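Local coordinates for protein pectate lyase (Bacillus, PDB 3VMW) that probably cleaves pectate, the polygalacturonate backbone of plant pectin, as a secreted polysaccharide lyase of family 1 with a right-handed parallel beta-helix fold, at residues A[33-38]-A[79-84]; A[67-72]-A[98-103]; A[123-128]-A[160-165]. All blocks are in the same frame, centred on the assembly; numbering follows the deposited sequence.

Contact 1 (A[33-38]-A[79-84]); sequences QLIDNR and KNISII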
loop_
_atom_site.group_PDB
_atom_site.type_symbol
_atom_site.label_atom_id
_atom_site.label_comp_id
_atom_site.label_asym_id
_atom_site.label_seq_id
_atom_site.Cartn_x
_atom_site.Cartn_y
_atom_site.Cartn_z
ATOM N N GLN A 33 11.680 14.815 -14.624
ATOM C CA GLN A 33 12.734 14.974 -15.622
ATOM C C GLN A 33 13.811 13.876 -15.487
ATOM O O GLN A 33 14.311 13.370 -16.505
ATOM C CB GLN A 33 13.355 16.379 -15.564
ATOM C CG GLN A 33 14.257 16.720 -16.738
ATOM C CD GLN A 33 15.470 17.583 -16.339
ATOM O OE1 GLN A 33 15.795 17.733 -15.148
ATOM N NE2 GLN A 33 16.150 18.138 -17.345
ATOM N N LEU A 34 14.185 13.529 -14.251
ATOM C CA LEU A 34 15.128 12.415 -14.024
ATOM C C LEU A 34 14.636 11.079 -14.586
ATOM O O LEU A 34 15.374 10.362 -15.266
ATOM C CB LEU A 34 15.451 12.251 -12.522
ATOM C CG LEU A 34 16.251 13.412 -11.924
ATOM C CD1 LEU A 34 16.264 13.294 -10.376
ATOM C CD2 LEU A 34 17.672 13.443 -12.461
ATOM N N ILE A 35 13.391 10.741 -14.265
ATOM C CA ILE A 35 12.740 9.559 -14.814
ATOM C C ILE A 35 12.696 9.606 -16.356
ATOM O O ILE A 35 13.063 8.638 -17.029
ATOM C CB ILE A 35 11.326 9.448 -14.265
ATOM C CG1 ILE A 35 11.387 9.083 -12.767
ATOM C CG2 ILE A 35 10.507 8.391 -15.022
ATOM C CD1 ILE A 35 10.143 9.451 -12.046
ATOM N N ASP A 36 12.261 10.728 -16.917
ATOM C CA ASP A 36 12.067 10.774 -18.374
ATOM C C ASP A 36 13.411 10.814 -19.117
ATOM O O ASP A 36 13.575 10.170 -20.161
ATOM C CB ASP A 36 11.191 11.956 -18.776
ATOM C CG ASP A 36 9.755 11.833 -18.250
ATOM O OD1 ASP A 36 9.319 10.725 -17.830
ATOM O OD2 ASP A 36 9.059 12.864 -18.264
ATOM N N ASN A 37 14.370 11.565 -18.580
ATOM C CA ASN A 37 15.688 11.635 -19.176
ATOM C C ASN A 37 16.326 10.248 -19.224
ATOM O O ASN A 37 16.900 9.840 -20.236
ATOM C CB ASN A 37 16.580 12.621 -18.408
ATOM C CG ASN A 37 16.285 14.098 -18.750
ATOM O OD1 ASN A 37 15.537 14.406 -19.678
ATOM N ND2 ASN A 37 16.899 15.011 -17.993
ATOM N N ARG A 38 16.237 9.512 -18.123
ATOM C CA ARG A 38 16.835 8.184 -18.096
ATOM C C ARG A 38 16.166 7.301 -19.129
ATOM O O ARG A 38 16.832 6.550 -19.848
ATOM C CB ARG A 38 16.728 7.556 -16.706
ATOM C CG ARG A 38 17.527 6.258 -16.558
ATOM C CD ARG A 38 17.241 5.561 -15.206
ATOM N NE ARG A 38 15.844 5.111 -15.162
ATOM C CZ ARG A 38 15.427 4.015 -14.544
ATOM N NH1 ARG A 38 16.304 3.251 -13.888
ATOM N NH2 ARG A 38 14.122 3.686 -14.565
ATOM N N LYS A 79 12.162 0.301 -14.962
ATOM C CA LYS A 79 12.762 -0.566 -13.916
ATOM C C LYS A 79 13.792 0.125 -13.011
ATOM O O LYS A 79 14.392 1.141 -13.381
ATOM C CB LYS A 79 13.524 -1.720 -14.569
ATOM C CG LYS A 79 12.765 -2.594 -15.537
ATOM C CD LYS A 79 13.758 -3.515 -16.255
ATOM C CE LYS A 79 13.093 -4.259 -17.389
ATOM N NZ LYS A 79 14.092 -4.826 -18.346
ATOM N N ASN A 80 14.017 -0.469 -11.837
ATOM C CA ASN A 80 15.189 -0.181 -10.999
ATOM C C ASN A 80 15.278 1.246 -10.499
ATOM O O ASN A 80 16.200 1.958 -10.810
ATOM C CB ASN A 80 16.477 -0.567 -11.729
ATOM C CG ASN A 80 16.368 -1.918 -12.393
ATOM O OD1 ASN A 80 15.741 -2.829 -11.856
ATOM N ND2 ASN A 80 16.975 -2.060 -13.573
ATOM N N ILE A 81 14.300 1.661 -9.708
ATOM C CA ILE A 81 14.287 3.002 -9.187
ATOM C C ILE A 81 14.010 2.908 -7.702
ATOM O O ILE A 81 13.200 2.061 -7.268
ATOM C CB ILE A 81 13.127 3.819 -9.803
ATOM C CG1 ILE A 81 13.318 3.974 -11.314
ATOM C CG2 ILE A 81 13.038 5.184 -9.115
ATOM C CD1 ILE A 81 12.177 4.725 -12.000
ATOM N N SER A 82 14.672 3.763 -6.934
ATOM C CA SER A 82 14.274 4.004 -5.552
ATOM C C SER A 82 13.958 5.466 -5.410
ATOM O O SER A 82 14.686 6.325 -5.934
ATOM C CB SER A 82 15.385 3.651 -4.572
ATOM O OG SER A 82 15.655 2.271 -4.592
ATOM N N ILE A 83 12.846 5.744 -4.746
ATOM C CA ILE A 83 12.483 7.101 -4.370
ATOM C C ILE A 83 12.501 7.150 -2.848
ATOM O O ILE A 83 11.679 6.490 -2.193
ATOM C CB ILE A 83 11.107 7.455 -4.886
ATOM C CG1 ILE A 83 11.155 7.531 -6.424
ATOM C CG2 ILE A 83 10.660 8.793 -4.293
ATOM C CD1 ILE A 83 9.788 7.619 -7.083
ATOM N N ILE A 84 13.453 7.895 -2.284
ATOM C CA ILE A 84 13.702 7.833 -0.845
ATOM C C ILE A 84 13.724 9.218 -0.255
ATOM O O ILE A 84 14.427 10.091 -0.727
ATOM C CB ILE A 84 15.062 7.142 -0.533
ATOM C CG1 ILE A 84 15.108 5.772 -1.204
ATOM C CG2 ILE A 84 15.310 7.025 0.986
ATOM C CD1 ILE A 84 16.378 4.996 -0.877
#
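R38 of helix 28-40 grips the backbone carbonyl of K79, at the first turns of a parallel beta-helix. The helix covers the end of the beta-helix core, as the N-terminal cap does in this lyase family. Both terminal nitrogens of R38 bond to the same oxygen: NH1 to K79 O is 2.9 Å and NH2 to K79 O is 2.8 Å. K79 O lies at the guanidinium edge, near its plane; NH1 and NH2 grip it end-on. NH1 also makes a weak bond to N80 O and a further hydrogen bond to E46 O.

The backbone of N80 explains why two successive carbonyls face the arginine. It has left-handed angles (phi 63°, psi 62°), and the C=O groups of K79 and N80 point nearly the same way, unlike those of a regular strand. The N80 side-chain amide turns to N104 and D45 instead. R38 runs out with CG trans to N, and the bend at chi3 (66°) brings the guanidinium onto K79 O.

Further out, segments 33-38 and 79-84 run nearly antiparallel, their axes 11.6 Å apart at closest. I35 meets I81 loosely, CG1 to CD1 at 4.5 Å, and both I35 and R38 also touch I78. L34 packs on I50 and E23. The I81 side chain also lies against the arginine, with I81 CG1 3.4 Å from R38 NH2.

Contact 2 (A[67-72]-A[98-103]); sequences DVKNHR and RLSNAH. With SO4 (sulfate ion), chain F.
K69 lies along S100 just past the pairing of parallel strands 66-68 and 97-103 of the beta-helix. Its CB and CG pass S100 CB, the CG to CB distance being 4.0 Å. The chain starts out with N and CG anti (chi1 179°), and a bend at chi3 turns its end. CD then nears a sulfate oxygen, and CE sits 3.3 Å from S100 OG. At the tip, K69 NZ donates to sulfate O2 at 2.9 Å; K74 N holds the same ion. R98 NH1 is 3.5 Å from K69 NZ, with no bond between them.

R98 NH1 instead forms a salt bridge with D67 OD1 at 3.1 Å. The bond is nearly straight (170°), but it meets the oxygen from above the carboxylate plane. E119 takes R98 NH2. The carboxylates of D67 and E119, with the sulfate, probably offset the closeness of the two positive groups. One water accepts from R98 NE and S100 OG and donates to R98 O and D67 OD1.

V68 N to R98 O and S100 N to V68 O are the backbone bonds. V68 CB packs on L99 CD2 at 3.7 Å, and V68 CG1 touches A102 CB. V68 also touches I78 and I81 of strand 78-86, R98 and S100 rest on strand 123-126, and N70 and H71 meet helix 28-40.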
loop_
_atom_site.group_PDB
_atom_site.type_symbol
_atom_site.label_atom_id
_atom_site.label_comp_id
_atom_site.label_asym_id
_atom_site.label_seq_id
_atom_site.Cartn_x
_atom_site.Cartn_y
_atom_site.Cartn_z
ATOM N N ASP A 67 4.851 10.452 -12.487
ATOM C CA ASP A 67 4.536 9.399 -13.474
ATOM C C ASP A 67 5.731 8.455 -13.593
ATOM O O ASP A 67 6.641 8.684 -14.398
ATOM C CB ASP A 67 4.229 10.102 -14.823
ATOM C CG ASP A 67 3.302 9.298 -15.775
ATOM O OD1 ASP A 67 2.830 8.221 -15.412
ATOM O OD2 ASP A 67 3.082 9.784 -16.922
ATOM N N VAL A 68 5.736 7.385 -12.810
ATOM C CA VAL A 68 6.783 6.360 -12.931
ATOM C C VAL A 68 6.358 5.367 -14.004
ATOM O O VAL A 68 5.744 4.317 -13.722
ATOM C CB VAL A 68 7.079 5.631 -11.577
ATOM C CG1 VAL A 68 8.189 4.597 -11.742
ATOM C CG2 VAL A 68 7.468 6.664 -10.493
ATOM N N LYS A 69 6.671 5.731 -15.245
ATOM C CA LYS A 69 6.165 5.032 -16.411
ATOM C C LYS A 69 7.186 5.256 -17.478
ATOM O O LYS A 69 7.787 6.323 -17.545
ATOM C CB LYS A 69 4.842 5.665 -16.886
ATOM C CG LYS A 69 4.228 5.010 -18.134
ATOM C CD LYS A 69 3.005 5.802 -18.663
ATOM C CE LYS A 69 1.778 5.698 -17.717
ATOM N NZ LYS A 69 0.566 6.259 -18.442
ATOM N N ASN A 70 7.391 4.255 -18.312
ATOM C CA ASN A 70 8.289 4.417 -19.465
ATOM C C ASN A 70 7.784 5.561 -20.335
ATOM O O ASN A 70 6.574 5.676 -20.587
ATOM C CB ASN A 70 8.323 3.107 -20.259
ATOM C CG ASN A 70 9.352 3.132 -21.391
ATOM O OD1 ASN A 70 9.206 3.884 -22.346
ATOM N ND2 ASN A 70 10.373 2.287 -21.291
ATOM N N HIS A 71 8.702 6.374 -20.836
ATOM C CA HIS A 71 8.334 7.567 -21.598
ATOM C C HIS A 71 7.537 7.245 -22.870
ATOM O O HIS A 71 6.720 8.066 -23.322
ATOM C CB HIS A 71 9.574 8.408 -21.952
ATOM C CG HIS A 71 10.355 7.889 -23.128
ATOM N ND1 HIS A 71 11.221 6.814 -23.036
ATOM C CD2 HIS A 71 10.383 8.286 -24.427
ATOM C CE1 HIS A 71 11.764 6.588 -24.220
ATOM N NE2 HIS A 71 11.267 7.462 -25.084
ATOM N N ARG A 72 7.788 6.085 -23.477
ATOM C CA ARG A 72 7.065 5.740 -24.717
ATOM C C ARG A 72 5.605 5.413 -24.395
ATOM O O ARG A 72 4.721 5.581 -25.256
ATOM C CB ARG A 72 7.605 4.474 -25.397
ATOM C CG ARG A 72 9.000 4.469 -25.983
ATOM C CD ARG A 72 9.192 5.340 -27.174
ATOM N NE ARG A 72 8.460 4.990 -28.389
ATOM C CZ ARG A 72 8.441 5.800 -29.454
ATOM N NH1 ARG A 72 9.129 6.943 -29.401
ATOM N NH2 ARG A 72 7.752 5.502 -30.564
ATOM N N ARG A 98 2.409 7.468 -9.352
ATOM C CA ARG A 98 1.813 6.324 -10.073
ATOM C C ARG A 98 2.899 5.414 -10.655
ATOM O O ARG A 98 3.783 5.884 -11.389
ATOM C CB ARG A 98 0.874 6.777 -11.201
ATOM C CG ARG A 98 0.132 5.567 -11.858
ATOM C CD ARG A 98 -0.919 6.025 -12.870
ATOM N NE ARG A 98 -0.278 6.817 -13.923
ATOM C CZ ARG A 98 -0.934 7.554 -14.806
ATOM N NH1 ARG A 98 -0.254 8.241 -15.722
ATOM N NH2 ARG A 98 -2.257 7.615 -14.773
ATOM N N LEU A 99 2.847 4.121 -10.315
ATOM C CA LEU A 99 3.727 3.129 -10.946
ATOM C C LEU A 99 2.948 2.425 -12.053
ATOM O O LEU A 99 1.940 1.748 -11.755
ATOM C CB LEU A 99 4.212 2.068 -9.954
ATOM C CG LEU A 99 4.835 2.494 -8.611
ATOM C CD1 LEU A 99 5.639 1.351 -7.961
ATOM C CD2 LEU A 99 5.662 3.673 -8.751
ATOM N N SER A 100 3.403 2.576 -13.302
ATOM C CA SER A 100 2.761 1.869 -14.429
ATOM C C SER A 100 3.780 0.971 -15.107
ATOM O O SER A 100 4.778 1.454 -15.674
ATOM C CB SER A 100 2.215 2.824 -15.518
ATOM O OG SER A 100 1.478 3.887 -14.955
ATOM N N ASN A 101 3.507 -0.323 -15.073
ATOM C CA ASN A 101 4.404 -1.325 -15.630
ATOM C C ASN A 101 5.818 -1.071 -15.134
ATOM O O ASN A 101 6.786 -1.098 -15.910
ATOM C CB ASN A 101 4.330 -1.348 -17.169
ATOM C CG ASN A 101 4.839 -2.652 -17.741
ATOM O OD1 ASN A 101 5.193 -3.542 -16.993
ATOM N ND2 ASN A 101 4.896 -2.764 -19.071
ATOM N N ALA A 102 5.911 -0.824 -13.820
ATOM C CA ALA A 102 7.180 -0.473 -13.170
ATOM C C ALA A 102 7.657 -1.699 -12.388
ATOM O O ALA A 102 6.885 -2.320 -11.644
ATOM C CB ALA A 102 6.984 0.708 -12.239
ATOM N N HIS A 103 8.917 -2.050 -12.583
ATOM C CA HIS A 103 9.477 -3.278 -12.033
ATOM C C HIS A 103 10.717 -2.966 -11.200
ATOM O O HIS A 103 11.584 -2.181 -11.607
ATOM C CB HIS A 103 9.820 -4.253 -13.167
ATOM C CG HIS A 103 8.615 -4.780 -13.880
ATOM N ND1 HIS A 103 7.796 -3.981 -14.656
ATOM C CD2 HIS A 103 8.065 -6.016 -13.906
ATOM C CE1 HIS A 103 6.803 -4.709 -15.144
ATOM N NE2 HIS A 103 6.954 -5.950 -14.718
HETATM S S SO4 F . -0.010 5.241 -22.077
HETATM O O1 SO4 F . -1.376 4.716 -22.068
HETATM O O2 SO4 F . 0.731 4.763 -20.932
HETATM O O3 SO4 F . 0.546 4.691 -23.310
HETATM O O4 SO4 F . -0.018 6.698 -22.093
HETATM O O HOH W 1 2.504 6.224 -14.122
HETATM O O HOH W 2 6.001 1.895 -18.103
#

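Contact 3 (A[123-128]-A[160-165]); sequences IEVTDD and RNAEYI. With SO4 (sulfate ion), chain E.
D128 N donates to R160 O at 2.8 Å, the one hydrogen bond between these two segments. The donor lies nearly in line with the carbonyl (C=O...N angle 168°). It ties together equivalent turns on successive coils of the parallel beta-helix. In each coil the chain leaves one parallel sheet and heads for the next through residues with left-handed backbone angles: D127 and D128 in one coil, R160 and N161 in the other.

The R160 side chain runs alongside T126 and D127 and ends at a sulfate ion. NE makes a weak bond to sulfate O3. NH2 is modelled only 2.4 Å from the same oxygen, too short to trust in detail. D127 OD1 is 4.6 Å from R160 NE and well out of the guanidinium plane. They are near opposite charges only; no N-H points at the oxygen.

The methylenes of R160 make the closer contacts with segment 123-128. The chain is extended from CG to NE. CB lies 3.5 Å from T126 OG1, and CD lies 3.5 Å from D127 OD1. A trans chi1 of -169° in T126 sets OG1 against the arginine stem.

D128 and N161 lie side by side. D128 OD1 comes 3.3 Å from N161 CB.

Below the turns is apolar packing. V125 CG1 meets A162 CB at 3.9 Å and I165 CD1 at 4.1 Å. I165 starts strand 165-168 after the corner at Y164, and M158 touches both V125 and I165.

D127 N is buried here without a partner. Between these two segments the hold is one backbone hydrogen bond plus packing, and the charged end of R160 is left to bind an anion.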
loop_
_atom_site.group_PDB
_atom_site.type_symbol
_atom_site.label_atom_id
_atom_site.label_comp_id
_atom_site.label_asym_id
_atom_site.label_seq_id
_atom_site.Cartn_x
_atom_site.Cartn_y
_atom_site.Cartn_z
ATOM N N ILE A 123 -0.165 6.431 -3.525
ATOM C CA ILE A 123 0.617 5.579 -4.423
ATOM C C ILE A 123 -0.286 4.589 -5.135
ATOM O O ILE A 123 -0.999 3.807 -4.503
ATOM C CB ILE A 123 1.708 4.758 -3.695
ATOM C CG1 ILE A 123 2.709 5.677 -2.935
ATOM C CG2 ILE A 123 2.464 3.869 -4.717
ATOM C CD1 ILE A 123 3.733 4.820 -2.111
ATOM N N GLU A 124 -0.277 4.644 -6.458
ATOM C CA GLU A 124 -1.123 3.766 -7.294
ATOM C C GLU A 124 -0.165 2.814 -7.968
ATOM O O GLU A 124 0.766 3.264 -8.654
ATOM C CB GLU A 124 -1.799 4.614 -8.396
ATOM C CG GLU A 124 -2.731 3.831 -9.312
ATOM C CD GLU A 124 -4.081 3.565 -8.636
ATOM O OE1 GLU A 124 -4.643 4.488 -8.007
ATOM O OE2 GLU A 124 -4.563 2.430 -8.704
ATOM N N VAL A 125 -0.395 1.508 -7.825
ATOM C CA VAL A 125 0.514 0.504 -8.402
ATOM C C VAL A 125 -0.297 -0.266 -9.451
ATOM O O VAL A 125 -1.216 -0.990 -9.101
ATOM C CB VAL A 125 1.012 -0.478 -7.329
ATOM C CG1 VAL A 125 2.060 -1.404 -7.932
ATOM C CG2 VAL A 125 1.651 0.289 -6.094
ATOM N N THR A 126 0.015 -0.081 -10.734
ATOM C CA THR A 126 -0.908 -0.514 -11.785
ATOM C C THR A 126 -0.178 -1.008 -13.056
ATOM O O THR A 126 1.054 -1.082 -13.079
ATOM C CB THR A 126 -1.987 0.584 -12.108
ATOM O OG1 THR A 126 -2.994 0.020 -12.950
ATOM C CG2 THR A 126 -1.379 1.840 -12.827
ATOM N N ASP A 127 -0.953 -1.398 -14.066
ATOM C CA ASP A 127 -0.426 -1.839 -15.351
ATOM C C ASP A 127 0.699 -2.870 -15.237
ATOM O O ASP A 127 1.741 -2.721 -15.872
ATOM C CB ASP A 127 0.039 -0.614 -16.177
ATOM C CG ASP A 127 -1.094 0.383 -16.422
ATOM O OD1 ASP A 127 -2.255 -0.068 -16.579
ATOM O OD2 ASP A 127 -0.830 1.601 -16.437
ATOM N N ASP A 128 0.460 -3.931 -14.467
ATOM C CA ASP A 128 1.397 -5.060 -14.383
ATOM C C ASP A 128 2.747 -4.694 -13.759
ATOM O O ASP A 128 3.770 -5.316 -14.077
ATOM C CB ASP A 128 1.620 -5.664 -15.777
ATOM C CG ASP A 128 0.302 -6.108 -16.442
ATOM O OD1 ASP A 128 0.040 -7.329 -16.478
ATOM O OD2 ASP A 128 -0.483 -5.244 -16.915
ATOM N N ARG A 160 -4.863 -3.957 -11.858
ATOM C CA ARG A 160 -4.364 -4.364 -13.161
ATOM C C ARG A 160 -3.108 -5.213 -13.065
ATOM O O ARG A 160 -2.094 -4.855 -13.648
ATOM C CB ARG A 160 -4.124 -3.116 -14.059
ATOM C CG ARG A 160 -5.469 -2.477 -14.452
ATOM C CD ARG A 160 -5.344 -1.290 -15.424
ATOM N NE ARG A 160 -6.685 -0.874 -15.798
ATOM C CZ ARG A 160 -7.361 -1.360 -16.845
ATOM N NH1 ARG A 160 -6.818 -2.253 -17.655
ATOM N NH2 ARG A 160 -8.578 -0.932 -17.090
ATOM N N ASN A 161 -3.184 -6.321 -12.312
ATOM C CA ASN A 161 -2.199 -7.400 -12.406
ATOM C C ASN A 161 -0.878 -7.061 -11.752
ATOM O O ASN A 161 0.097 -7.775 -11.924
ATOM C CB ASN A 161 -1.945 -7.829 -13.866
ATOM C CG ASN A 161 -3.226 -8.230 -14.565
ATOM O OD1 ASN A 161 -3.736 -9.340 -14.362
ATOM N ND2 ASN A 161 -3.782 -7.319 -15.343
ATOM N N ALA A 162 -0.873 -6.024 -10.938
ATOM C CA ALA A 162 0.329 -5.717 -10.152
ATOM C C ALA A 162 0.607 -6.928 -9.269
ATOM O O ALA A 162 -0.341 -7.543 -8.762
ATOM C CB ALA A 162 0.058 -4.509 -9.290
ATOM N N GLU A 163 1.874 -7.256 -9.026
ATOM C CA GLU A 163 2.133 -8.522 -8.309
ATOM C C GLU A 163 3.516 -8.464 -7.624
ATOM O O GLU A 163 4.373 -7.704 -8.053
ATOM C CB GLU A 163 2.088 -9.640 -9.372
ATOM C CG GLU A 163 2.248 -11.012 -8.869
ATOM C CD GLU A 163 2.142 -12.048 -9.969
ATOM O OE1 GLU A 163 2.599 -11.795 -11.121
ATOM O OE2 GLU A 163 1.618 -13.125 -9.657
ATOM N N TYR A 164 3.724 -9.265 -6.575
ATOM C CA TYR A 164 4.988 -9.318 -5.824
ATOM C C TYR A 164 5.255 -7.979 -5.162
ATOM O O TYR A 164 6.183 -7.268 -5.520
ATOM C CB TYR A 164 6.165 -9.709 -6.720
ATOM C CG TYR A 164 5.946 -11.072 -7.301
ATOM C CD1 TYR A 164 5.990 -12.189 -6.467
ATOM C CD2 TYR A 164 5.657 -11.254 -8.659
ATOM C CE1 TYR A 164 5.779 -13.449 -6.960
ATOM C CE2 TYR A 164 5.434 -12.548 -9.178
ATOM C CZ TYR A 164 5.491 -13.623 -8.308
ATOM O OH TYR A 164 5.288 -14.899 -8.737
ATOM N N ILE A 165 4.421 -7.634 -4.195
ATOM C CA ILE A 165 4.486 -6.308 -3.618
ATOM C C ILE A 165 4.501 -6.472 -2.115
ATOM O O ILE A 165 3.710 -7.239 -1.572
ATOM C CB ILE A 165 3.196 -5.498 -3.944
ATOM C CG1 ILE A 165 2.784 -5.560 -5.439
ATOM C CG2 ILE A 165 3.284 -4.058 -3.422
ATOM C CD1 ILE A 165 3.708 -4.874 -6.398
HETATM S S SO4 E . -9.380 0.921 -13.950
HETATM O O1 SO4 E . -10.656 1.618 -13.831
HETATM O O2 SO4 E . -9.452 -0.347 -13.213
HETATM O O3 SO4 E . -9.131 0.620 -15.352
HETATM O O4 SO4 E . -8.315 1.779 -13.428
#

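The three contacts follow one another along the beta-helix. Contact 1 lies at its capped end; contact 2 is about 10 Å from it and contact 3 about 11 Å from contact 2, centre to centre. Contacts 1 and 3 are about 17 Å apart, centre to centre, and do not touch. Strand 97-103 joins the set. On one side N80 N probably bonds to H103 O at 3.0 Å. On the other, L99 N to E124 O and L99 O to T126 N, both 2.8 Å, are probable hydrogen bonds. Contacts 1 and 2 also touch directly, I81 CD1 on V68 CG1. The sulfates at contacts 2 and 3 probably come from the crystallisation liquor. Bound galacturonate units lie farther along the beta-helix, beyond contact 3.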